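PDB 3KEY: protein STN1 from Saccharomyces cerevisiae, which regulates telomere length and protects telomere ends, limiting telomerase loading through its interaction with CDC13, and is represented here by its C-terminal winged helix-turn-helix region. Local coordinates for residues 35-40 with 58-63; 75-80 with 90-95; 105-110 with 176-181; 138-143 with 155-160. All coordinates share one frame; numbering follows the deposited sequence.

Interaction 1 of 4, residues 35-40 with 58-63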
loop_
_atom_site.group_PDB
_atom_site.type_symbol
_atom_site.label_atom_id
_atom_site.label_comp_id
_atom_site.label_asym_id
_atom_site.label_seq_id
_atom_site.Cartn_x
_atom_site.Cartn_y
_atom_site.Cartn_z
ATOM N N SER A 35 2.963 10.220 -13.715
ATOM C CA SER A 35 4.285 9.598 -13.868
ATOM C C SER A 35 4.177 8.084 -13.750
ATOM O O SER A 35 4.694 7.349 -14.587
ATOM C CB SER A 35 5.250 10.109 -12.799
ATOM O OG SER A 35 5.316 11.523 -12.815
ATOM N N VAL A 36 3.508 7.632 -12.694
ATOM C CA VAL A 36 3.306 6.208 -12.457
ATOM C C VAL A 36 2.510 5.589 -13.611
ATOM O O VAL A 36 2.861 4.523 -14.121
ATOM C CB VAL A 36 2.527 5.964 -11.126
ATOM C CG1 VAL A 36 2.229 4.487 -10.955
ATOM C CG2 VAL A 36 3.341 6.470 -9.946
ATOM N N VAL A 37 1.438 6.269 -14.017
ATOM C CA VAL A 37 0.571 5.791 -15.097
ATOM C C VAL A 37 1.300 5.692 -16.442
ATOM O O VAL A 37 1.179 4.698 -17.159
ATOM C CB VAL A 37 -0.670 6.712 -15.249
ATOM C CG1 VAL A 37 -1.443 6.344 -16.504
ATOM C CG2 VAL A 37 -1.574 6.570 -14.019
ATOM N N THR A 38 2.054 6.727 -16.783
ATOM C CA THR A 38 2.795 6.728 -18.038
ATOM C C THR A 38 3.788 5.563 -18.071
ATOM O O THR A 38 3.913 4.865 -19.081
ATOM C CB THR A 38 3.547 8.056 -18.215
ATOM O OG1 THR A 38 2.594 9.125 -18.230
ATOM C CG2 THR A 38 4.353 8.056 -19.522
ATOM N N SER A 39 4.478 5.347 -16.957
ATOM C CA SER A 39 5.446 4.258 -16.868
ATOM C C SER A 39 4.767 2.899 -17.085
ATOM O O SER A 39 5.259 2.061 -17.852
ATOM C CB SER A 39 6.146 4.290 -15.501
ATOM O OG SER A 39 7.035 3.194 -15.356
ATOM N N LEU A 40 3.630 2.687 -16.424
ATOM C CA LEU A 40 2.891 1.430 -16.554
ATOM C C LEU A 40 2.325 1.285 -17.969
ATOM O O LEU A 40 2.254 0.182 -18.517
ATOM C CB LEU A 40 1.730 1.387 -15.545
ATOM C CG LEU A 40 1.270 0.040 -14.969
ATOM C CD1 LEU A 40 -0.106 0.212 -14.322
ATOM C CD2 LEU A 40 1.201 -1.015 -16.042
ATOM N N SER A 58 -5.130 5.678 -24.467
ATOM C CA SER A 58 -6.023 4.600 -24.103
ATOM C C SER A 58 -5.283 3.650 -23.151
ATOM O O SER A 58 -5.850 3.166 -22.167
ATOM C CB SER A 58 -6.466 3.860 -25.364
ATOM O OG SER A 58 -7.740 3.275 -25.181
ATOM N N LEU A 59 -4.009 3.396 -23.445
ATOM C CA LEU A 59 -3.203 2.514 -22.610
ATOM C C LEU A 59 -2.995 3.102 -21.217
ATOM O O LEU A 59 -2.951 2.360 -20.234
ATOM C CB LEU A 59 -1.850 2.238 -23.280
ATOM C CG LEU A 59 -1.944 1.410 -24.570
ATOM C CD1 LEU A 59 -0.596 1.375 -25.291
ATOM C CD2 LEU A 59 -2.402 0.005 -24.215
ATOM N N GLU A 60 -2.866 4.428 -21.134
ATOM C CA GLU A 60 -2.679 5.114 -19.854
ATOM C C GLU A 60 -3.936 5.018 -18.983
ATOM O O GLU A 60 -3.858 4.775 -17.774
ATOM C CB GLU A 60 -2.338 6.595 -20.071
ATOM C CG GLU A 60 -0.957 6.853 -20.666
ATOM C CD GLU A 60 -0.678 8.332 -20.851
ATOM O OE1 GLU A 60 -1.510 9.015 -21.481
ATOM O OE2 GLU A 60 0.371 8.818 -20.373
ATOM N N LYS A 61 -5.097 5.218 -19.597
ATOM C CA LYS A 61 -6.345 5.132 -18.857
ATOM C C LYS A 61 -6.563 3.702 -18.369
ATOM O O LYS A 61 -7.103 3.486 -17.288
ATOM C CB LYS A 61 -7.498 5.627 -19.729
ATOM C CG LYS A 61 -7.435 7.138 -19.910
ATOM C CD LYS A 61 -8.460 7.680 -20.880
ATOM C CE LYS A 61 -8.360 9.206 -20.938
ATOM N NZ LYS A 61 -9.339 9.796 -21.895
ATOM N N GLU A 62 -6.108 2.726 -19.152
ATOM C CA GLU A 62 -6.226 1.325 -18.763
ATOM C C GLU A 62 -5.240 1.020 -17.623
ATOM O O GLU A 62 -5.538 0.228 -16.720
ATOM C CB GLU A 62 -5.944 0.421 -19.965
ATOM C CG GLU A 62 -5.850 -1.055 -19.635
ATOM C CD GLU A 62 -5.695 -1.929 -20.878
ATOM O OE1 GLU A 62 -5.399 -3.134 -20.719
ATOM O OE2 GLU A 62 -5.879 -1.417 -22.008
ATOM N N ALA A 63 -4.070 1.655 -17.663
ATOM C CA ALA A 63 -3.058 1.452 -16.629
ATOM C C ALA A 63 -3.559 2.010 -15.302
ATOM O O ALA A 63 -3.419 1.377 -14.256
ATOM C CB ALA A 63 -1.743 2.142 -17.018
#

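Interaction 2 of 4, residues 75-80 with 90-95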
loop_
_atom_site.group_PDB
_atom_site.type_symbol
_atom_site.label_atom_id
_atom_site.label_comp_id
_atom_site.label_asym_id
_atom_site.label_seq_id
_atom_site.Cartn_x
_atom_site.Cartn_y
_atom_site.Cartn_z
ATOM N N GLY A 75 -8.328 -4.095 -0.608
ATOM C CA GLY A 75 -8.996 -3.427 0.494
ATOM C C GLY A 75 -8.248 -2.220 1.024
ATOM O O GLY A 75 -8.606 -1.678 2.071
ATOM N N LEU A 76 -7.212 -1.787 0.306
ATOM C CA LEU A 76 -6.413 -0.643 0.747
ATOM C C LEU A 76 -7.176 0.685 0.643
ATOM O O LEU A 76 -6.967 1.609 1.438
ATOM C CB LEU A 76 -5.096 -0.600 -0.033
ATOM C CG LEU A 76 -4.182 -1.785 0.329
ATOM C CD1 LEU A 76 -2.916 -1.771 -0.518
ATOM C CD2 LEU A 76 -3.828 -1.718 1.820
ATOM N N ILE A 77 -8.051 0.782 -0.348
ATOM C CA ILE A 77 -8.897 1.959 -0.493
ATOM C C ILE A 77 -10.252 1.444 -0.929
ATOM O O ILE A 77 -10.368 0.359 -1.500
ATOM C CB ILE A 77 -8.400 2.972 -1.567
ATOM C CG1 ILE A 77 -8.339 2.292 -2.933
ATOM C CG2 ILE A 77 -7.077 3.582 -1.136
ATOM C CD1 ILE A 77 -8.021 3.246 -4.070
ATOM N N GLY A 78 -11.287 2.218 -0.649
ATOM C CA GLY A 78 -12.603 1.797 -1.066
ATOM C C GLY A 78 -13.209 2.815 -1.985
ATOM O O GLY A 78 -12.767 3.985 -2.040
ATOM N N LEU A 79 -14.212 2.351 -2.720
ATOM C CA LEU A 79 -14.959 3.206 -3.627
ATOM C C LEU A 79 -16.086 3.689 -2.735
ATOM O O LEU A 79 -17.048 2.947 -2.512
ATOM C CB LEU A 79 -15.520 2.371 -4.781
ATOM C CG LEU A 79 -16.180 3.117 -5.933
ATOM C CD1 LEU A 79 -15.231 4.125 -6.558
ATOM C CD2 LEU A 79 -16.586 2.041 -6.913
ATOM N N LYS A 80 -15.966 4.882 -2.168
ATOM C CA LYS A 80 -17.050 5.297 -1.300
ATOM C C LYS A 80 -18.334 5.634 -2.062
ATOM O O LYS A 80 -19.442 5.512 -1.530
ATOM C CB LYS A 80 -16.661 6.490 -0.439
ATOM C CG LYS A 80 -16.618 7.792 -1.181
ATOM C CD LYS A 80 -17.147 8.882 -0.297
ATOM C CE LYS A 80 -16.259 8.972 0.918
ATOM N NZ LYS A 80 -16.824 9.910 1.885
ATOM N N LEU A 90 -9.618 6.815 3.850
ATOM C CA LEU A 90 -9.516 6.522 5.281
ATOM C C LEU A 90 -9.044 5.107 5.609
ATOM O O LEU A 90 -8.323 4.902 6.584
ATOM C CB LEU A 90 -10.849 6.791 5.976
ATOM C CG LEU A 90 -11.249 8.264 6.069
ATOM C CD1 LEU A 90 -12.555 8.392 6.858
ATOM C CD2 LEU A 90 -10.140 9.051 6.749
ATOM N N PRO A 91 -9.460 4.106 4.819
ATOM C CA PRO A 91 -9.006 2.742 5.116
ATOM C C PRO A 91 -7.475 2.672 5.090
ATOM O O PRO A 91 -6.833 2.081 5.976
ATOM C CB PRO A 91 -9.623 1.924 3.987
ATOM C CG PRO A 91 -10.924 2.653 3.728
ATOM C CD PRO A 91 -10.497 4.106 3.769
ATOM N N LEU A 92 -6.906 3.287 4.054
ATOM C CA LEU A 92 -5.464 3.311 3.844
ATOM C C LEU A 92 -4.729 4.014 4.976
ATOM O O LEU A 92 -3.746 3.496 5.526
ATOM C CB LEU A 92 -5.143 4.009 2.517
ATOM C CG LEU A 92 -3.661 4.122 2.147
ATOM C CD1 LEU A 92 -3.029 2.737 2.146
ATOM C CD2 LEU A 92 -3.521 4.781 0.780
ATOM N N LYS A 93 -5.201 5.204 5.318
ATOM C CA LYS A 93 -4.582 5.973 6.379
ATOM C C LYS A 93 -4.748 5.319 7.751
ATOM O O LYS A 93 -3.848 5.407 8.589
ATOM C CB LYS A 93 -5.137 7.393 6.366
ATOM C CG LYS A 93 -4.854 8.074 5.047
ATOM C CD LYS A 93 -5.338 9.503 4.999
ATOM C CE LYS A 93 -4.871 10.139 3.705
ATOM N NZ LYS A 93 -5.111 11.593 3.708
ATOM N N ASN A 94 -5.887 4.664 7.983
ATOM C CA ASN A 94 -6.095 3.979 9.252
ATOM C C ASN A 94 -5.211 2.725 9.328
ATOM O O ASN A 94 -4.755 2.347 10.408
ATOM C CB ASN A 94 -7.561 3.574 9.438
ATOM C CG ASN A 94 -8.470 4.765 9.665
ATOM O OD1 ASN A 94 -8.060 5.775 10.233
ATOM N ND2 ASN A 94 -9.719 4.647 9.233
ATOM N N LEU A 95 -4.987 2.072 8.190
ATOM C CA LEU A 95 -4.148 0.872 8.153
ATOM C C LEU A 95 -2.708 1.249 8.476
ATOM O O LEU A 95 -2.013 0.532 9.194
ATOM C CB LEU A 95 -4.210 0.204 6.774
ATOM C CG LEU A 95 -5.471 -0.621 6.520
ATOM C CD1 LEU A 95 -5.605 -0.990 5.042
ATOM C CD2 LEU A 95 -5.416 -1.864 7.396
#

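Interaction 3 of 4, residues 105-110 with 176-181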
loop_
_atom_site.group_PDB
_atom_site.type_symbol
_atom_site.label_atom_id
_atom_site.label_comp_id
_atom_site.label_asym_id
_atom_site.label_seq_id
_atom_site.Cartn_x
_atom_site.Cartn_y
_atom_site.Cartn_z
ATOM N N VAL A 105 5.141 -0.397 19.347
ATOM C CA VAL A 105 5.074 -1.136 20.600
ATOM C C VAL A 105 5.966 -2.383 20.582
ATOM O O VAL A 105 6.617 -2.694 21.584
ATOM C CB VAL A 105 3.619 -1.549 20.960
ATOM C CG1 VAL A 105 3.079 -2.552 19.956
ATOM C CG2 VAL A 105 3.590 -2.150 22.356
ATOM N N LEU A 106 6.011 -3.089 19.452
ATOM C CA LEU A 106 6.853 -4.284 19.353
ATOM C C LEU A 106 8.319 -3.930 19.603
ATOM O O LEU A 106 9.030 -4.652 20.305
ATOM C CB LEU A 106 6.708 -4.951 17.976
ATOM C CG LEU A 106 5.391 -5.707 17.735
ATOM C CD1 LEU A 106 5.337 -6.236 16.299
ATOM C CD2 LEU A 106 5.274 -6.861 18.742
ATOM N N MET A 107 8.765 -2.818 19.034
ATOM C CA MET A 107 10.137 -2.378 19.219
ATOM C C MET A 107 10.401 -1.995 20.677
ATOM O O MET A 107 11.440 -2.342 21.231
ATOM C CB MET A 107 10.443 -1.192 18.303
ATOM C CG MET A 107 10.495 -1.552 16.827
ATOM S SD MET A 107 11.031 -0.152 15.820
ATOM C CE MET A 107 12.764 -0.384 15.859
ATOM N N LYS A 108 9.457 -1.290 21.297
ATOM C CA LYS A 108 9.601 -0.869 22.690
ATOM C C LYS A 108 9.667 -2.047 23.659
ATOM O O LYS A 108 10.183 -1.917 24.764
ATOM C CB LYS A 108 8.452 0.062 23.086
ATOM C CG LYS A 108 8.542 1.455 22.468
ATOM C CD LYS A 108 7.267 2.234 22.705
ATOM C CE LYS A 108 7.300 3.572 22.000
ATOM N NZ LYS A 108 6.059 4.339 22.295
ATOM N N LEU A 109 9.143 -3.194 23.238
ATOM C CA LEU A 109 9.161 -4.399 24.057
ATOM C C LEU A 109 10.297 -5.308 23.607
ATOM O O LEU A 109 10.484 -6.401 24.142
ATOM C CB LEU A 109 7.830 -5.147 23.924
ATOM C CG LEU A 109 6.605 -4.459 24.536
ATOM C CD1 LEU A 109 5.344 -5.172 24.085
ATOM C CD2 LEU A 109 6.720 -4.468 26.056
ATOM N N GLN A 110 11.045 -4.844 22.611
ATOM C CA GLN A 110 12.153 -5.600 22.046
ATOM C C GLN A 110 11.712 -7.006 21.636
ATOM O O GLN A 110 12.379 -8.003 21.950
ATOM C CB GLN A 110 13.324 -5.678 23.036
ATOM C CG GLN A 110 14.673 -5.865 22.338
ATOM C CD GLN A 110 15.875 -5.718 23.270
ATOM O OE1 GLN A 110 15.818 -5.013 24.281
ATOM N NE2 GLN A 110 16.978 -6.369 22.914
ATOM N N LEU A 176 5.951 -10.873 11.746
ATOM C CA LEU A 176 6.969 -9.832 11.679
ATOM C C LEU A 176 8.249 -10.250 12.402
ATOM O O LEU A 176 8.212 -10.694 13.550
ATOM C CB LEU A 176 6.442 -8.536 12.302
ATOM C CG LEU A 176 5.103 -7.996 11.780
ATOM C CD1 LEU A 176 4.671 -6.834 12.661
ATOM C CD2 LEU A 176 5.227 -7.546 10.317
ATOM N N HIS A 177 9.379 -10.114 11.721
ATOM C CA HIS A 177 10.676 -10.433 12.317
ATOM C C HIS A 177 11.436 -9.127 12.435
ATOM O O HIS A 177 11.568 -8.393 11.453
ATOM C CB HIS A 177 11.487 -11.392 11.437
ATOM C CG HIS A 177 10.891 -12.757 11.321
ATOM N ND1 HIS A 177 10.034 -13.115 10.298
ATOM C CD2 HIS A 177 11.005 -13.846 12.116
ATOM C CE1 HIS A 177 9.648 -14.367 10.470
ATOM N NE2 HIS A 177 10.223 -14.834 11.565
ATOM N N LEU A 178 11.927 -8.829 13.631
ATOM C CA LEU A 178 12.673 -7.597 13.852
ATOM C C LEU A 178 14.032 -7.910 14.474
ATOM O O LEU A 178 14.137 -8.726 15.391
ATOM C CB LEU A 178 11.885 -6.655 14.779
ATOM C CG LEU A 178 10.446 -6.327 14.364
ATOM C CD1 LEU A 178 9.754 -5.491 15.461
ATOM C CD2 LEU A 178 10.456 -5.583 13.031
ATOM N N GLU A 179 15.074 -7.281 13.945
ATOM C CA GLU A 179 16.419 -7.460 14.477
ATOM C C GLU A 179 16.837 -6.069 14.957
ATOM O O GLU A 179 16.691 -5.082 14.232
ATOM C CB GLU A 179 17.378 -7.967 13.398
ATOM C CG GLU A 179 18.832 -8.006 13.857
ATOM C CD GLU A 179 19.780 -8.585 12.810
ATOM O OE1 GLU A 179 19.600 -8.297 11.608
ATOM O OE2 GLU A 179 20.715 -9.315 13.199
ATOM N N TYR A 180 17.353 -5.996 16.176
ATOM C CA TYR A 180 17.743 -4.718 16.758
ATOM C C TYR A 180 19.216 -4.337 16.645
ATOM O O TYR A 180 20.103 -5.194 16.662
ATOM C CB TYR A 180 17.286 -4.681 18.218
ATOM C CG TYR A 180 15.787 -4.831 18.343
ATOM C CD1 TYR A 180 15.198 -6.085 18.556
ATOM C CD2 TYR A 180 14.948 -3.735 18.167
ATOM C CE1 TYR A 180 13.801 -6.236 18.587
ATOM C CE2 TYR A 180 13.557 -3.872 18.193
ATOM C CZ TYR A 180 12.988 -5.119 18.400
ATOM O OH TYR A 180 11.613 -5.240 18.415
ATOM N N ALA A 181 19.462 -3.034 16.529
ATOM C CA ALA A 181 20.818 -2.507 16.403
ATOM C C ALA A 181 21.571 -2.545 17.730
ATOM O O ALA A 181 20.971 -2.681 18.799
ATOM C CB ALA A 181 20.775 -1.073 15.868
#

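Interaction 4 of 4, residues 138-143 with 155-160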
loop_
_atom_site.group_PDB
_atom_site.type_symbol
_atom_site.label_atom_id
_atom_site.label_comp_id
_atom_site.label_asym_id
_atom_site.label_seq_id
_atom_site.Cartn_x
_atom_site.Cartn_y
_atom_site.Cartn_z
ATOM N N VAL A 138 1.488 -2.644 3.518
ATOM C CA VAL A 138 1.457 -1.526 4.453
ATOM C C VAL A 138 2.607 -1.666 5.462
ATOM O O VAL A 138 3.344 -0.706 5.714
ATOM C CB VAL A 138 0.097 -1.438 5.197
ATOM C CG1 VAL A 138 0.164 -0.366 6.293
ATOM C CG2 VAL A 138 -1.005 -1.088 4.198
ATOM N N PHE A 139 2.779 -2.864 6.015
ATOM C CA PHE A 139 3.851 -3.085 6.982
ATOM C C PHE A 139 5.244 -2.931 6.366
ATOM O O PHE A 139 6.145 -2.395 7.013
ATOM C CB PHE A 139 3.703 -4.453 7.672
ATOM C CG PHE A 139 2.773 -4.424 8.867
ATOM C CD1 PHE A 139 1.396 -4.538 8.701
ATOM C CD2 PHE A 139 3.279 -4.217 10.152
ATOM C CE1 PHE A 139 0.530 -4.444 9.796
ATOM C CE2 PHE A 139 2.428 -4.121 11.256
ATOM C CZ PHE A 139 1.048 -4.233 11.078
ATOM N N LYS A 140 5.423 -3.378 5.121
ATOM C CA LYS A 140 6.720 -3.218 4.465
ATOM C C LYS A 140 7.102 -1.732 4.391
ATOM O O LYS A 140 8.231 -1.352 4.720
ATOM C CB LYS A 140 6.699 -3.820 3.053
ATOM C CG LYS A 140 6.874 -5.336 3.020
ATOM C CD LYS A 140 6.882 -5.887 1.595
ATOM C CE LYS A 140 7.222 -7.383 1.583
ATOM N NZ LYS A 140 7.192 -7.941 0.193
ATOM N N GLU A 141 6.160 -0.896 3.960
ATOM C CA GLU A 141 6.405 0.540 3.861
ATOM C C GLU A 141 6.710 1.178 5.222
ATOM O O GLU A 141 7.623 1.997 5.340
ATOM C CB GLU A 141 5.206 1.248 3.233
ATOM C CG GLU A 141 5.449 1.711 1.823
ATOM C CD GLU A 141 6.818 2.365 1.658
ATOM O OE1 GLU A 141 7.117 3.385 2.338
ATOM O OE2 GLU A 141 7.597 1.849 0.847
ATOM N N CYS A 142 5.938 0.822 6.242
ATOM C CA CYS A 142 6.176 1.366 7.574
ATOM C C CYS A 142 7.532 0.913 8.106
ATOM O O CYS A 142 8.284 1.712 8.659
ATOM C CB CYS A 142 5.076 0.930 8.536
ATOM S SG CYS A 142 3.484 1.657 8.151
ATOM N N LEU A 143 7.847 -0.367 7.934
ATOM C CA LEU A 143 9.123 -0.889 8.414
ATOM C C LEU A 143 10.282 -0.217 7.690
ATOM O O LEU A 143 11.316 0.076 8.292
ATOM C CB LEU A 143 9.172 -2.416 8.240
ATOM C CG LEU A 143 8.302 -3.158 9.268
ATOM C CD1 LEU A 143 8.100 -4.620 8.886
ATOM C CD2 LEU A 143 8.976 -3.051 10.642
ATOM N N LYS A 155 17.675 -2.625 13.148
ATOM C CA LYS A 155 18.768 -2.980 12.246
ATOM C C LYS A 155 18.259 -3.633 10.950
ATOM O O LYS A 155 18.659 -3.243 9.853
ATOM C CB LYS A 155 19.732 -3.931 12.956
ATOM C CG LYS A 155 20.985 -4.273 12.160
ATOM C CD LYS A 155 21.878 -5.224 12.946
ATOM C CE LYS A 155 23.128 -5.614 12.170
ATOM N NZ LYS A 155 23.887 -6.682 12.887
ATOM N N ASN A 156 17.386 -4.632 11.087
ATOM C CA ASN A 156 16.798 -5.348 9.939
ATOM C C ASN A 156 15.380 -5.826 10.254
ATOM O O ASN A 156 14.977 -5.884 11.419
ATOM C CB ASN A 156 17.630 -6.586 9.567
ATOM C CG ASN A 156 18.914 -6.238 8.842
ATOM O OD1 ASN A 156 18.892 -5.598 7.788
ATOM N ND2 ASN A 156 20.045 -6.665 9.401
ATOM N N TRP A 157 14.637 -6.178 9.208
ATOM C CA TRP A 157 13.274 -6.678 9.369
ATOM C C TRP A 157 12.899 -7.619 8.230
ATOM O O TRP A 157 13.456 -7.532 7.141
ATOM C CB TRP A 157 12.253 -5.526 9.410
ATOM C CG TRP A 157 12.204 -4.686 8.161
ATOM C CD1 TRP A 157 12.877 -3.516 7.931
ATOM C CD2 TRP A 157 11.472 -4.972 6.959
ATOM N NE1 TRP A 157 12.611 -3.059 6.661
ATOM C CE2 TRP A 157 11.753 -3.929 6.044
ATOM C CE3 TRP A 157 10.608 -6.007 6.568
ATOM C CZ2 TRP A 157 11.200 -3.895 4.749
ATOM C CZ3 TRP A 157 10.059 -5.976 5.283
ATOM C CH2 TRP A 157 10.359 -4.921 4.390
ATOM N N TRP A 158 11.961 -8.520 8.498
ATOM C CA TRP A 158 11.462 -9.461 7.497
ATOM C C TRP A 158 9.989 -9.711 7.813
ATOM O O TRP A 158 9.563 -9.590 8.965
ATOM C CB TRP A 158 12.187 -10.811 7.576
ATOM C CG TRP A 158 13.670 -10.765 7.370
ATOM C CD1 TRP A 158 14.353 -11.057 6.220
ATOM C CD2 TRP A 158 14.658 -10.451 8.357
ATOM N NE1 TRP A 158 15.712 -10.950 6.435
ATOM C CE2 TRP A 158 15.926 -10.579 7.739
ATOM C CE3 TRP A 158 14.597 -10.072 9.707
ATOM C CZ2 TRP A 158 17.125 -10.346 8.425
ATOM C CZ3 TRP A 158 15.793 -9.839 10.394
ATOM C CH2 TRP A 158 17.043 -9.979 9.746
ATOM N N ILE A 159 9.220 -10.059 6.790
ATOM C CA ILE A 159 7.819 -10.380 6.978
ATOM C C ILE A 159 7.558 -11.749 6.359
ATOM O O ILE A 159 7.842 -11.960 5.178
ATOM C CB ILE A 159 6.891 -9.341 6.311
ATOM C CG1 ILE A 159 7.079 -7.973 6.974
ATOM C CG2 ILE A 159 5.429 -9.802 6.415
ATOM C CD1 ILE A 159 6.160 -6.890 6.409
ATOM N N ASP A 160 7.045 -12.677 7.167
ATOM C CA ASP A 160 6.706 -14.024 6.701
ATOM C C ASP A 160 5.193 -14.177 6.645
ATOM O O ASP A 160 4.462 -13.461 7.329
ATOM C CB ASP A 160 7.234 -15.100 7.656
ATOM C CG ASP A 160 8.710 -15.373 7.476
ATOM O OD1 ASP A 160 9.296 -14.886 6.493
ATOM O OD2 ASP A 160 9.279 -16.090 8.320
#

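Interaction 1 of 4, residues 35-40 with 58-63
Glu60 leans across from helix 56-73 to meet Val37 and Thr38 on helix 31-47, and its side chain can be traced outward atom by atom. CB packs 3.7 Å from CG1 of Val37, the two side chains crossing at about a right angle. CG lies anti to the carbonyl carbon (chi1 -70°), and the chain stays extended through CD, a course that carries the carboxylate past Val37 to the flank of Thr38, whose side chain runs beside it in the same direction. There OE2 sits 3.1 Å from OG1 of Thr38. That hydrogen bond is not settled, because the single hydroxyl proton can also go to the backbone O of Arg34. OE2 has a firmer partner in the guanidinium of Arg34, with which it forms a salt bridge.

The helices belong to the first winged helix-turn-helix domain. Their local axes approach to 8.3 Å with N-to-C directions 114° apart, a steep crossing that confines the touching residues to a small patch. Helix 56-73 runs on to the hairpin 78-88, a position like that of the recognition helix in canonical winged helices.

Packing is tight where CG1 of Val37 comes 3.1 Å from the carbonyl O of Glu60. One turn along, the methyl of Ala63 permits close approach: Leu40 CD1 lies 3.7 Å from Ala63 CB, and Phe64 and Leu67 cover the neighbouring side chains of helix 31-47.

Interaction 2 of 4, residues 75-80 with 90-95
Leu76 and Leu92 meet at the dense middle of this contact, where a backbone oxygen, not a side chain, is pressed hardest against the other segment. Leu76 O lies 3.2 Å from Leu92 CB and 3.7 Å from Pro91 CB, on the first turn of helix 90-108. It is also 3.1 Å from Leu92 N, but the angle is too poor for a hydrogen bond. Around this oxygen the leucines build an apolar patch. Leu76 and Leu95 cross at about a right angle and touch through their methyls, CD2 of Leu76 standing 3.8 Å from CD1 of Leu95. CG2 of Ile77 reaches CB of Leu92 at 4.2 Å, the two side chains lying alongside each other and pointing the same way. Met11 of helix 6-16 packs on both Leu76 and Leu92.

The contact spans the junction of the two winged helix-turn-helix domains: 75-80 leaves helix 56-73 and enters the first domain's wing strand 78-81, while 90-95 begins the long first helix of the second. Gly75 ends helix 56-73 in a Schellman motif, with a positive phi of 80°, which lets the chain leave the helix just before Leu76.

Toward the strand the fit slackens. Gly78, partly exposed, brings its N no nearer than 4.4 Å to Pro91 CG, and its backbone bonds to Asp88 in the hairpin instead. Further on, Lys80 is exposed and swings off to a salt bridge with Glu21, while Leu90, also exposed, points its CB away from 75-80 and leans on Lys20.

Interaction 3 of 4, residues 105-110 with 176-181
Tyr180 drives its ring from the last strand of the second winged helix-turn-helix domain, 173-180, into the C-terminal end of helix 90-108, between Met107 and Gln110. Gln110 closes that helix in a Schellman motif, its positive phi of 53° breaking the helical run. Its side chain crosses the ring obliquely: CG, anti to the backbone N (chi1 -154°), sits over one face in a CH-pi contact, 4.1 Å from the centroid and 22° off the normal. The contact is offset toward the rim, nearest CD1. Beyond CG the extended chain carries the amide to the hydroxyl of Tyr112, which NE2 hydrogen-bonds, and the ring of Tyr112 meets that of Tyr180 edge to face.

Met107 takes the edge. Its CA lies close to the ring plane, 3.3 Å from Tyr180 OH, and its CG packs 4.1 Å from CE2. The hydroxyl itself is satisfied by a hydrogen bond with Cys111 O, just past the helix. An alanine here would remove ring and hydroxyl together, which is likely to leave Gln110 CG without its aromatic floor and Cys111 O without this partner.

Earlier on the strand, Leu176 and Leu178, like Tyr180, direct CB toward 105-110. Leu106 crosses Leu176 at about a right angle, and their CD1 methyls meet at 3.7 Å, while CD1 of Leu178 rests 4.0 Å from CB of Leu106.

Interaction 4 of 4, residues 138-143 with 155-160
Leu143 sets its CB over the face of the indole of Trp157, 3.6 Å from the centroid of the five-membered ring and only 6° off the normal, a CH-pi contact with almost no offset. The torsion that brings the tryptophan here places CG between the backbone N and the carbonyl carbon (chi1 62°), and the ring swings over the helix. Leu143 CD1 continues along the same indole to CE3, at 3.7 Å. Near the far end of the six-membered ring, Lys140 CG comes to 3.8 Å from CH2, the lysine crossing the tryptophan at about a right angle and passing on, extended, with its amino end leading away from the strand.

Ile159 has CG1 anti to the carbonyl carbon and its chain straight beyond, and this sets CD1 among three helix residues: Phe139 CB at 3.7 Å, Lys140 CG and Leu143 CD1. Replacing Trp157 by an alanine would probably uncover Leu143 CB and the aliphatic stem of Lys140, opening a gap along the helix.

The 138-143 part of helix 132-149 and the 155-160 part of strand 154-161 run antiparallel (178°), their local axes approaching to 9.6 Å, an alignment in keeping with a helix laid along the wing sheet of a winged helix-turn-helix domain.

From the N terminus, interaction 1 comes first: it closes the short connection between helices 31-47 and 56-73 in the first winged helix-turn-helix domain. Helix 56-73 then leads to interaction 2, which closes the hairpin loop and joins that domain to helix 90-108 of the second. The same helix ends in interaction 3, which closes the longest loop by reaching strand 173-180. Interaction 4 nests within this loop, and no two contacts cross. Strands 154-161 and 173-180 are sheet neighbours, linking interactions 3 and 4, whose centres are 11 Å apart. Val138 packs on Leu76 and Leu95, connecting interactions 2 and 4, whereas interaction 1 lies about 39 Å, centre to centre, from interaction 3.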